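Local coordinates for protein diol-dehydratase (Roseburia inulinivorans, PDB 5I2A) that dehydrates 1,2-propanediol as a lyase of the glycyl radical family, a reaction carried out without vitamin B12, at residues 102-105 with 111-114; 81-86 with 339-344; 93-98 with 327-332; 76-79 with 85-88. All coordinates share one frame; numbering follows the deposited sequence. Where two conformers were deposited one is given.

Contact 1. Residues 102-105 with 111-114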
loop_
_atom_site.group_PDB
_atom_site.type_symbol
_atom_site.label_atom_id
_atom_site.label_comp_id
_atom_site.label_asym_id
_atom_site.label_seq_id
_atom_site.Cartn_x
_atom_site.Cartn_y
_atom_site.Cartn_z
ATOM N N THR A 102 -0.847 -8.258 -36.541
ATOM C CA THR A 102 -1.802 -9.356 -36.731
ATOM C C THR A 102 -3.234 -9.071 -36.259
ATOM O O THR A 102 -4.158 -9.802 -36.612
ATOM C CB THR A 102 -1.333 -10.626 -35.996
ATOM O OG1 THR A 102 -1.121 -10.327 -34.612
ATOM C CG2 THR A 102 -0.027 -11.156 -36.601
ATOM N N VAL A 103 -3.417 -8.037 -35.445
ATOM C CA VAL A 103 -4.704 -7.833 -34.809
ATOM C C VAL A 103 -5.782 -7.465 -35.835
ATOM O O VAL A 103 -6.952 -7.775 -35.637
ATOM C CB VAL A 103 -4.626 -6.770 -33.689
ATOM C CG1 VAL A 103 -4.256 -5.392 -34.233
ATOM C CG2 VAL A 103 -5.936 -6.727 -32.890
ATOM N N GLU A 104 -5.391 -6.859 -36.954
ATOM C CA GLU A 104 -6.375 -6.458 -37.964
ATOM C C GLU A 104 -7.035 -7.661 -38.635
ATOM O O GLU A 104 -8.168 -7.578 -39.081
ATOM C CB GLU A 104 -5.742 -5.554 -39.038
ATOM C CG GLU A 104 -6.756 -5.052 -40.080
ATOM C CD GLU A 104 -6.176 -4.062 -41.082
ATOM O OE1 GLU A 104 -5.061 -3.555 -40.868
ATOM O OE2 GLU A 104 -6.856 -3.779 -42.082
ATOM N N THR A 105 -6.334 -8.783 -38.694
ATOM C CA THR A 105 -6.844 -9.934 -39.421
ATOM C C THR A 105 -6.933 -11.179 -38.558
ATOM O O THR A 105 -7.090 -12.267 -39.081
ATOM C CB THR A 105 -5.949 -10.251 -40.627
ATOM O OG1 THR A 105 -4.607 -10.432 -40.167
ATOM C CG2 THR A 105 -5.981 -9.102 -41.646
ATOM N N PHE A 111 -9.271 -5.936 -34.804
ATOM C CA PHE A 111 -9.307 -4.478 -34.702
ATOM C C PHE A 111 -8.328 -3.861 -35.704
ATOM O O PHE A 111 -7.207 -4.349 -35.843
ATOM C CB PHE A 111 -8.915 -3.991 -33.298
ATOM C CG PHE A 111 -9.993 -4.110 -32.259
ATOM C CD1 PHE A 111 -10.253 -5.322 -31.640
ATOM C CD2 PHE A 111 -10.706 -2.995 -31.861
ATOM C CE1 PHE A 111 -11.228 -5.431 -30.650
ATOM C CE2 PHE A 111 -11.695 -3.097 -30.884
ATOM C CZ PHE A 111 -11.952 -4.324 -30.278
ATOM N N TYR A 112 -8.724 -2.780 -36.368
ATOM C CA TYR A 112 -7.780 -2.036 -37.194
ATOM C C TYR A 112 -6.900 -1.158 -36.318
ATOM O O TYR A 112 -7.371 -0.581 -35.352
ATOM C CB TYR A 112 -8.503 -1.176 -38.242
ATOM C CG TYR A 112 -7.592 -0.175 -38.943
ATOM C CD1 TYR A 112 -6.611 -0.594 -39.833
ATOM C CD2 TYR A 112 -7.721 1.184 -38.714
ATOM C CE1 TYR A 112 -5.775 0.327 -40.481
ATOM C CE2 TYR A 112 -6.895 2.106 -39.345
ATOM C CZ TYR A 112 -5.929 1.673 -40.227
ATOM O OH TYR A 112 -5.126 2.597 -40.845
ATOM N N ILE A 113 -5.615 -1.080 -36.643
ATOM C CA ILE A 113 -4.731 -0.132 -35.987
ATOM C C ILE A 113 -3.765 0.484 -37.014
ATOM O O ILE A 113 -3.101 -0.226 -37.766
ATOM C CB ILE A 113 -3.953 -0.792 -34.809
ATOM C CG1 ILE A 113 -3.076 0.238 -34.094
ATOM C CG2 ILE A 113 -3.134 -1.993 -35.278
ATOM C CD1 ILE A 113 -2.388 -0.313 -32.816
ATOM N N SER A 114 -3.720 1.812 -37.047
ATOM C CA SER A 114 -2.945 2.530 -38.054
ATOM C C SER A 114 -1.477 2.538 -37.688
ATOM O O SER A 114 -1.124 2.279 -36.541
ATOM C CB SER A 114 -3.438 3.964 -38.206
ATOM O OG SER A 114 -3.069 4.748 -37.083
HETATM O O HOH W 1 -3.910 -2.796 -38.582
#
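With CG anti to the backbone N (chi1 -177°) and the rest of the chain extended, Glu104 runs alongside Tyr112, both side chains pointing the same way. Val103 holds its CG1 branch between its own N and carbonyl carbon. From there CG1 meets CG2 of Ile113 at 3.7 Å, and the two side chains cross at about a right angle. The other branch, Val103 CG2, lies 4.1 Å from CB of Phe111, whose ring leads away from 102-105.

The Glu104 carboxylate arrives at the edge of the Tyr112 ring, with OE1 3.5 Å from CD1. The two planes stand 88° apart. One direct hydrogen bond joins the backbones: Phe111 N donates to Val103 O at 3.1 Å. Beside it, Glu104 CA makes a CH...O contact with Phe111 O at 3.1 Å. A water adds a bridge, donating to Glu104 OE1 (2.7 Å) and accepting from Ile113 N (3.1 Å).

Both segments belong to the loop between helices 94-97 and 115-125. Ser114 is at the N-cap position of helix 115-125, and Ile113 packs on Lys118 and Leu121 of that helix. Chemically, Glu104 OE1 has both a water donor and the C-H edge of an aromatic ring beside it. The water links the exposed Glu104 carboxylate to the backbone N of the buried Ile113. This setting would probably favour the charged form of the carboxylate.

Contact 2. Residues 81-86 with 339-344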
loop_
_atom_site.group_PDB
_atom_site.type_symbol
_atom_site.label_atom_id
_atom_site.label_comp_id
_atom_site.label_asym_id
_atom_site.label_seq_id
_atom_site.Cartn_x
_atom_site.Cartn_y
_atom_site.Cartn_z
ATOM N N ALA A 81 -13.504 6.605 -33.946
ATOM C CA ALA A 81 -14.061 5.497 -34.719
ATOM C C ALA A 81 -15.169 4.797 -33.941
ATOM O O ALA A 81 -14.953 4.379 -32.818
ATOM C CB ALA A 81 -12.983 4.510 -35.089
ATOM N N PRO A 82 -16.361 4.665 -34.543
ATOM C CA PRO A 82 -17.437 3.916 -33.887
ATOM C C PRO A 82 -17.018 2.476 -33.580
ATOM O O PRO A 82 -16.302 1.872 -34.372
ATOM C CB PRO A 82 -18.574 3.954 -34.910
ATOM C CG PRO A 82 -18.263 5.181 -35.785
ATOM C CD PRO A 82 -16.761 5.184 -35.865
ATOM N N ARG A 83 -17.442 1.968 -32.424
ATOM C CA ARG A 83 -17.090 0.615 -31.971
ATOM C C ARG A 83 -15.584 0.422 -31.811
ATOM O O ARG A 83 -15.097 -0.702 -31.794
ATOM C CB ARG A 83 -17.656 -0.445 -32.919
ATOM C CG ARG A 83 -19.189 -0.431 -32.970
ATOM C CD ARG A 83 -19.745 -1.501 -33.885
ATOM N NE ARG A 83 -19.544 -2.847 -33.370
ATOM C CZ ARG A 83 -18.842 -3.792 -33.988
ATOM N NH1 ARG A 83 -18.265 -3.543 -35.164
ATOM N NH2 ARG A 83 -18.735 -4.999 -33.432
ATOM N N GLY A 84 -14.858 1.525 -31.690
ATOM C CA GLY A 84 -13.429 1.474 -31.494
ATOM C C GLY A 84 -13.112 1.288 -30.020
ATOM O O GLY A 84 -14.021 1.147 -29.199
ATOM N N CYS A 85 -11.829 1.266 -29.679
ATOM C CA CYS A 85 -11.452 1.250 -28.275
ATOM C C CYS A 85 -10.209 2.082 -28.012
ATOM O O CYS A 85 -9.352 2.249 -28.886
ATOM C CB CYS A 85 -11.230 -0.186 -27.786
ATOM S SG CYS A 85 -9.763 -0.997 -28.490
ATOM N N GLN A 86 -10.142 2.621 -26.805
ATOM C CA GLN A 86 -8.900 3.152 -26.258
ATOM C C GLN A 86 -8.084 1.994 -25.697
ATOM O O GLN A 86 -8.538 0.850 -25.740
ATOM C CB GLN A 86 -9.183 4.185 -25.174
ATOM C CG GLN A 86 -9.948 5.426 -25.665
ATOM C CD GLN A 86 -9.141 6.292 -26.629
ATOM O OE1 GLN A 86 -7.922 6.170 -26.719
ATOM N NE2 GLN A 86 -9.830 7.179 -27.355
ATOM N N ALA A 339 -15.632 -13.771 -26.995
ATOM C CA ALA A 339 -15.690 -13.455 -28.430
ATOM C C ALA A 339 -16.985 -12.736 -28.795
ATOM O O ALA A 339 -18.023 -13.017 -28.220
ATOM C CB ALA A 339 -15.549 -14.719 -29.248
ATOM N N GLY A 340 -16.917 -11.821 -29.756
ATOM C CA GLY A 340 -18.114 -11.151 -30.249
ATOM C C GLY A 340 -18.189 -9.681 -29.865
ATOM O O GLY A 340 -19.232 -9.067 -29.979
ATOM N N TYR A 341 -17.073 -9.129 -29.401
ATOM C CA TYR A 341 -16.978 -7.712 -29.035
ATOM C C TYR A 341 -17.896 -7.282 -27.879
ATOM O O TYR A 341 -18.149 -6.100 -27.722
ATOM C CB TYR A 341 -17.286 -6.820 -30.243
ATOM C CG TYR A 341 -16.376 -7.001 -31.444
ATOM C CD1 TYR A 341 -15.067 -6.562 -31.417
ATOM C CD2 TYR A 341 -16.853 -7.577 -32.616
ATOM C CE1 TYR A 341 -14.236 -6.702 -32.518
ATOM C CE2 TYR A 341 -16.038 -7.714 -33.734
ATOM C CZ TYR A 341 -14.731 -7.272 -33.680
ATOM O OH TYR A 341 -13.923 -7.415 -34.771
ATOM N N SER A 342 -18.406 -8.222 -27.087
ATOM C CA SER A 342 -19.302 -7.860 -25.996
ATOM C C SER A 342 -18.573 -7.123 -24.862
ATOM O O SER A 342 -17.378 -7.342 -24.612
ATOM C CB SER A 342 -20.007 -9.098 -25.418
ATOM O OG SER A 342 -21.049 -8.687 -24.542
ATOM N N LEU A 343 -19.319 -6.253 -24.191
ATOM C CA LEU A 343 -18.906 -5.638 -22.936
ATOM C C LEU A 343 -19.799 -6.141 -21.791
ATOM O O LEU A 343 -19.691 -5.666 -20.659
ATOM C CB LEU A 343 -18.963 -4.103 -23.042
ATOM C CG LEU A 343 -17.858 -3.504 -23.927
ATOM C CD1 LEU A 343 -17.981 -1.981 -24.035
ATOM C CD2 LEU A 343 -16.507 -3.882 -23.363
ATOM N N PHE A 344 -20.688 -7.085 -22.121
ATOM C CA PHE A 344 -21.541 -7.758 -21.142
ATOM C C PHE A 344 -22.263 -6.761 -20.234
ATOM O O PHE A 344 -22.216 -6.867 -19.010
ATOM C CB PHE A 344 -20.694 -8.742 -20.314
ATOM C CG PHE A 344 -19.793 -9.594 -21.168
ATOM C CD1 PHE A 344 -20.258 -10.779 -21.718
ATOM C CD2 PHE A 344 -18.506 -9.163 -21.491
ATOM C CE1 PHE A 344 -19.438 -11.545 -22.549
ATOM C CE2 PHE A 344 -17.683 -9.927 -22.323
ATOM C CZ PHE A 344 -18.140 -11.119 -22.839
#
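Arg83 reaches across to Tyr341 in a cation-pi interaction, with the Arg83 guanidinium over a face of the Tyr341 ring. The CB of Arg83 leaves the backbone toward 339-344. From CB through CG and CD to NE the chain does not touch that segment; the side chain packs on Tyr23, Pro27 and Leu22. It bends at chi3 (69°), which turns the guanidinium to the ring. CZ sits 4.9 Å from the centroid of the Tyr341 ring and 25° off its normal, so the charge lies over the face. NH2 is the atom that touches. It is 3.3 Å from CD2 of Tyr341 and 3.7 Å from CG, displaced from the ring centre toward that side. The planes stand 83° apart, so the groups do not stack flat; the edge of the guanidinium is turned to CD2. Arg83 has a second conformer, so the details of this contact are less certain.

Arg83 occupies the third position of a type II beta turn from Ala81 to Gly84, closed by Gly84 N to Ala81 O at 3.1 Å. The Tyr341 hydroxyl is bonded to Pro110 O, which anchors the far end of the ring.

The 81-86 loop runs between helices 49-63 and 94-97, and Pro82 and Arg83 rest on helix 14-22. The 339-344 loop leads from helix 332-335 into strand 346-350. Its Ala339 O bonds to Tyr818, next to the predicted radical site Gly817, and its Leu343 and Phe344 lie against strand 283-285.

Contact 3. Residues 93-98 with 327-332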
loop_
_atom_site.group_PDB
_atom_site.type_symbol
_atom_site.label_atom_id
_atom_site.label_comp_id
_atom_site.label_asym_id
_atom_site.label_seq_id
_atom_site.Cartn_x
_atom_site.Cartn_y
_atom_site.Cartn_z
ATOM N N TYR A 93 0.120 -3.993 -21.581
ATOM C CA TYR A 93 0.235 -3.503 -22.954
ATOM C C TYR A 93 1.140 -4.359 -23.838
ATOM O O TYR A 93 1.064 -4.260 -25.055
ATOM C CB TYR A 93 0.752 -2.069 -22.967
ATOM C CG TYR A 93 2.177 -1.974 -22.493
ATOM C CD1 TYR A 93 3.239 -2.154 -23.379
ATOM C CD2 TYR A 93 2.467 -1.723 -21.154
ATOM C CE1 TYR A 93 4.560 -2.085 -22.949
ATOM C CE2 TYR A 93 3.791 -1.648 -20.710
ATOM C CZ TYR A 93 4.825 -1.829 -21.612
ATOM O OH TYR A 93 6.127 -1.762 -21.192
ATOM N N GLU A 94 2.028 -5.154 -23.240
ATOM C CA GLU A 94 2.967 -5.912 -24.048
ATOM C C GLU A 94 2.236 -6.841 -25.021
ATOM O O GLU A 94 2.705 -7.032 -26.133
ATOM C CB GLU A 94 3.949 -6.706 -23.173
ATOM C CG GLU A 94 5.046 -5.812 -22.588
ATOM C CD GLU A 94 6.047 -6.543 -21.707
ATOM O OE1 GLU A 94 5.984 -7.781 -21.603
ATOM O OE2 GLU A 94 6.909 -5.864 -21.117
ATOM N N TRP A 95 1.088 -7.394 -24.613
ATOM C CA TRP A 95 0.326 -8.281 -25.505
ATOM C C TRP A 95 -0.088 -7.541 -26.774
ATOM O O TRP A 95 -0.116 -8.114 -27.856
ATOM C CB TRP A 95 -0.923 -8.848 -24.802
ATOM C CG TRP A 95 -1.933 -7.793 -24.419
ATOM C CD1 TRP A 95 -2.038 -7.165 -23.210
ATOM C CD2 TRP A 95 -2.966 -7.235 -25.245
ATOM N NE1 TRP A 95 -3.065 -6.257 -23.230
ATOM C CE2 TRP A 95 -3.656 -6.281 -24.465
ATOM C CE3 TRP A 95 -3.378 -7.450 -26.562
ATOM C CZ2 TRP A 95 -4.723 -5.536 -24.962
ATOM C CZ3 TRP A 95 -4.444 -6.714 -27.054
ATOM C CH2 TRP A 95 -5.108 -5.775 -26.258
ATOM N N LEU A 96 -0.412 -6.265 -26.629
ATOM C CA LEU A 96 -0.963 -5.488 -27.729
ATOM C C LEU A 96 0.129 -5.110 -28.725
ATOM O O LEU A 96 -0.062 -5.212 -29.928
ATOM C CB LEU A 96 -1.677 -4.241 -27.193
ATOM C CG LEU A 96 -2.179 -3.253 -28.246
ATOM C CD1 LEU A 96 -3.078 -3.943 -29.277
ATOM C CD2 LEU A 96 -2.897 -2.091 -27.583
ATOM N N GLU A 97 1.274 -4.679 -28.212
ATOM C CA GLU A 97 2.413 -4.395 -29.063
ATOM C C GLU A 97 2.817 -5.635 -29.843
ATOM O O GLU A 97 3.175 -5.527 -30.997
ATOM C CB GLU A 97 3.591 -3.873 -28.240
ATOM C CG GLU A 97 3.307 -2.535 -27.601
ATOM C CD GLU A 97 4.528 -1.943 -26.921
ATOM O OE1 GLU A 97 5.581 -2.597 -26.924
ATOM O OE2 GLU A 97 4.429 -0.825 -26.394
ATOM N N ALA A 98 2.720 -6.809 -29.218
ATOM C CA ALA A 98 3.072 -8.063 -29.883
ATOM C C ALA A 98 2.081 -8.433 -30.987
ATOM O O ALA A 98 2.374 -9.284 -31.818
ATOM C CB ALA A 98 3.160 -9.201 -28.874
ATOM N N ASN A 327 -16.407 -0.468 -26.926
ATOM C CA ASN A 327 -15.739 -1.721 -27.272
ATOM C C ASN A 327 -14.450 -1.871 -26.451
ATOM O O ASN A 327 -14.074 -0.975 -25.696
ATOM C CB ASN A 327 -15.445 -1.771 -28.791
ATOM C CG ASN A 327 -15.324 -3.206 -29.353
ATOM O OD1 ASN A 327 -15.173 -4.187 -28.621
ATOM N ND2 ASN A 327 -15.376 -3.311 -30.683
ATOM N N LYS A 328 -13.778 -3.003 -26.614
ATOM C CA LYS A 328 -12.601 -3.329 -25.837
ATOM C C LYS A 328 -11.753 -4.347 -26.584
ATOM O O LYS A 328 -12.254 -5.386 -26.997
ATOM C CB LYS A 328 -13.013 -3.886 -24.462
ATOM C CG LYS A 328 -11.881 -4.393 -23.565
ATOM C CD LYS A 328 -12.498 -4.903 -22.227
ATOM C CE LYS A 328 -11.484 -5.544 -21.255
ATOM N NZ LYS A 328 -12.181 -5.924 -19.952
ATOM N N CYS A 329 -10.465 -4.077 -26.735
ATOM C CA CYS A 329 -9.613 -5.054 -27.409
ATOM C C CYS A 329 -8.874 -5.905 -26.389
ATOM O O CYS A 329 -8.197 -5.382 -25.517
ATOM C CB CYS A 329 -8.614 -4.366 -28.356
ATOM S SG CYS A 329 -7.505 -5.538 -29.187
ATOM N N ARG A 330 -9.026 -7.218 -26.501
ATOM C CA ARG A 330 -8.353 -8.170 -25.623
ATOM C C ARG A 330 -7.313 -8.927 -26.436
ATOM O O ARG A 330 -7.478 -9.065 -27.639
ATOM C CB ARG A 330 -9.355 -9.156 -24.997
ATOM C CG ARG A 330 -10.545 -8.491 -24.297
ATOM C CD ARG A 330 -11.584 -9.507 -23.795
ATOM N NE ARG A 330 -12.709 -8.823 -23.157
ATOM C CZ ARG A 330 -13.740 -8.301 -23.820
ATOM N NH1 ARG A 330 -13.797 -8.387 -25.153
ATOM N NH2 ARG A 330 -14.706 -7.677 -23.159
ATOM N N ASP A 331 -6.271 -9.441 -25.782
ATOM C CA ASP A 331 -5.257 -10.247 -26.479
ATOM C C ASP A 331 -5.925 -11.454 -27.116
ATOM O O ASP A 331 -6.943 -11.922 -26.622
ATOM C CB ASP A 331 -4.138 -10.705 -25.535
ATOM C CG ASP A 331 -4.617 -11.730 -24.514
ATOM O OD1 ASP A 331 -4.545 -12.938 -24.800
ATOM O OD2 ASP A 331 -5.071 -11.326 -23.430
ATOM N N ALA A 332 -5.333 -11.957 -28.192
ATOM C CA ALA A 332 -5.987 -12.954 -29.044
ATOM C C ALA A 332 -6.466 -14.181 -28.276
ATOM O O ALA A 332 -7.591 -14.633 -28.478
ATOM C CB ALA A 332 -5.051 -13.375 -30.175
#
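The backbones come closest at Trp95 and Asp331, whose CA atoms are 6.0 Å apart where helix 94-97 passes the loop before helix 332-335. Trp95 carries the contact. Its CG lies between the backbone N and the carbonyl carbon (chi1 64°), which sends the indole out over the loop. One face of the indole receives Asp331: the backbone N is 3.5 Å from CZ3, offset toward the rim. CB of Asp331 adds to this, 3.5 Å from CE3 of Trp95. CB of Leu96, the next residue of the same helix, lies over the opposite face, toward its rim.

Asp331 is also the N-cap of helix 332-335. Its carboxylate caps a backbone N of that helix and bonds to Ser334 OG. The N-cap residue itself thus lies against the indole face, by its backbone N and CB. The far end of the ring meets Cys329. SG lies at the edge, in the ring plane, 5.0 Å from the centroid of the six-membered ring of Trp95, a sulfur-aromatic contact. Trp95 CH2 also comes within 3.2 Å of Cys329 O, obliquely. On the polar side of the indole, NE1 makes a weak hydrogen bond to Ser92 OG, just before the helix.

Contact 4. Residues 76-79 with 85-88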
loop_
_atom_site.group_PDB
_atom_site.type_symbol
_atom_site.label_atom_id
_atom_site.label_comp_id
_atom_site.label_asym_id
_atom_site.label_seq_id
_atom_site.Cartn_x
_atom_site.Cartn_y
_atom_site.Cartn_z
ATOM N N GLY A 76 -21.932 11.091 -26.378
ATOM C CA GLY A 76 -20.858 10.572 -25.553
ATOM C C GLY A 76 -20.204 9.412 -26.276
ATOM O O GLY A 76 -20.767 8.332 -26.390
ATOM N N SER A 77 -19.010 9.654 -26.781
ATOM C CA SER A 77 -18.265 8.649 -27.514
ATOM C C SER A 77 -16.857 8.603 -26.958
ATOM O O SER A 77 -16.261 9.644 -26.709
ATOM C CB SER A 77 -18.224 8.961 -29.022
ATOM O OG SER A 77 -19.502 8.838 -29.632
ATOM N N THR A 78 -16.328 7.400 -26.785
ATOM C CA THR A 78 -15.017 7.228 -26.173
ATOM C C THR A 78 -13.917 7.192 -27.246
ATOM O O THR A 78 -12.774 7.554 -26.987
ATOM C CB THR A 78 -15.022 5.955 -25.278
ATOM O OG1 THR A 78 -15.859 6.200 -24.147
ATOM C CG2 THR A 78 -13.618 5.573 -24.784
ATOM N N THR A 79 -14.281 6.797 -28.463
ATOM C CA THR A 79 -13.354 6.841 -29.588
ATOM C C THR A 79 -13.949 7.607 -30.778
ATOM O O THR A 79 -15.156 7.712 -30.921
ATOM C CB THR A 79 -12.977 5.439 -30.066
ATOM O OG1 THR A 79 -14.174 4.699 -30.298
ATOM C CG2 THR A 79 -12.134 4.712 -29.013
ATOM N N CYS A 85 -11.829 1.266 -29.679
ATOM C CA CYS A 85 -11.452 1.250 -28.275
ATOM C C CYS A 85 -10.209 2.082 -28.012
ATOM O O CYS A 85 -9.352 2.249 -28.886
ATOM C CB CYS A 85 -11.230 -0.186 -27.786
ATOM S SG CYS A 85 -9.763 -0.997 -28.490
ATOM N N GLN A 86 -10.142 2.621 -26.805
ATOM C CA GLN A 86 -8.900 3.152 -26.258
ATOM C C GLN A 86 -8.084 1.994 -25.697
ATOM O O GLN A 86 -8.538 0.850 -25.740
ATOM C CB GLN A 86 -9.183 4.185 -25.174
ATOM C CG GLN A 86 -9.948 5.426 -25.665
ATOM C CD GLN A 86 -9.141 6.292 -26.629
ATOM O OE1 GLN A 86 -7.922 6.170 -26.719
ATOM N NE2 GLN A 86 -9.830 7.179 -27.355
ATOM N N THR A 87 -6.894 2.290 -25.175
ATOM C CA THR A 87 -6.053 1.281 -24.539
ATOM C C THR A 87 -5.758 1.649 -23.083
ATOM O O THR A 87 -5.944 2.787 -22.670
ATOM C CB THR A 87 -4.712 1.076 -25.285
ATOM O OG1 THR A 87 -3.920 2.264 -25.200
ATOM C CG2 THR A 87 -4.962 0.736 -26.761
ATOM N N TYR A 88 -5.340 0.656 -22.309
ATOM C CA TYR A 88 -5.266 0.779 -20.859
ATOM C C TYR A 88 -3.928 0.202 -20.369
ATOM O O TYR A 88 -3.877 -0.859 -19.737
ATOM C CB TYR A 88 -6.491 0.082 -20.206
ATOM C CG TYR A 88 -7.803 0.725 -20.637
ATOM C CD1 TYR A 88 -8.307 0.522 -21.919
ATOM C CD2 TYR A 88 -8.524 1.554 -19.775
ATOM C CE1 TYR A 88 -9.466 1.137 -22.344
ATOM C CE2 TYR A 88 -9.703 2.165 -20.182
ATOM C CZ TYR A 88 -10.169 1.946 -21.477
ATOM O OH TYR A 88 -11.313 2.535 -21.927
#
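Thr78 and Gln86 join the two arms of a loop that doubles back through a type II beta turn at Ala81-Gly84. Both arms lie in the connection between helices 49-63 and 94-97.

The polar link is one side-chain to backbone hydrogen bond. Gln86 NE2 donates to Thr78 O at 3.0 Å. It is almost straight, 175° at the hydrogen, and the oxygen lies in the amide plane of Gln86. A bend at chi2 (-67°) folds the Gln86 chain so that its end comes back to the other arm. Gln86 OE1 accepts from Arg33 N, so both ends of the amide are held and its rotation is fixed.

The van der Waals contacts come from two methyl groups. Thr78 CG2 rests on CG of Gln86 at 3.8 Å, while its OG1 bonds to Gln274 NE2. Thr79 points at the opposite arm, and its CG2 covers the peptide between Cys85 and Gln86. The Thr79 hydroxyl is bonded to Ala81 O, within the turn. The same methyl also lies near the amide, with Thr79 CG2 3.8 Å from Gln86 NE2. The tightest approach of the methyl is to the backbone, Thr79 CG2 to Cys85 C at 3.4 Å.

How the contacts relate
The Phe111 ring of contact 1 ties the four together. Its CE2 lies 3.7 Å from Cys85 SG, in the arm shared by contacts 2 and 4. Its CE1 is 3.8 Å from Tyr341 CE1 of contact 2, and its CZ is 3.5 Å from Lys328 O of contact 3. Contacts 2 and 3 are joined by two probable hydrogen bonds, Asn327 ND2 to Arg83 O (2.8 Å) and Arg330 NH2 to Ser342 O (3.1 Å). Contacts 3 and 4 meet where Cys329 CB packs on Cys85 SG at 3.6 Å. Contacts 2 and 4 are closest, with centres about 9 Å apart. Contact 2 is linked toward the predicted radical site through the bond of Ala339 to Tyr818.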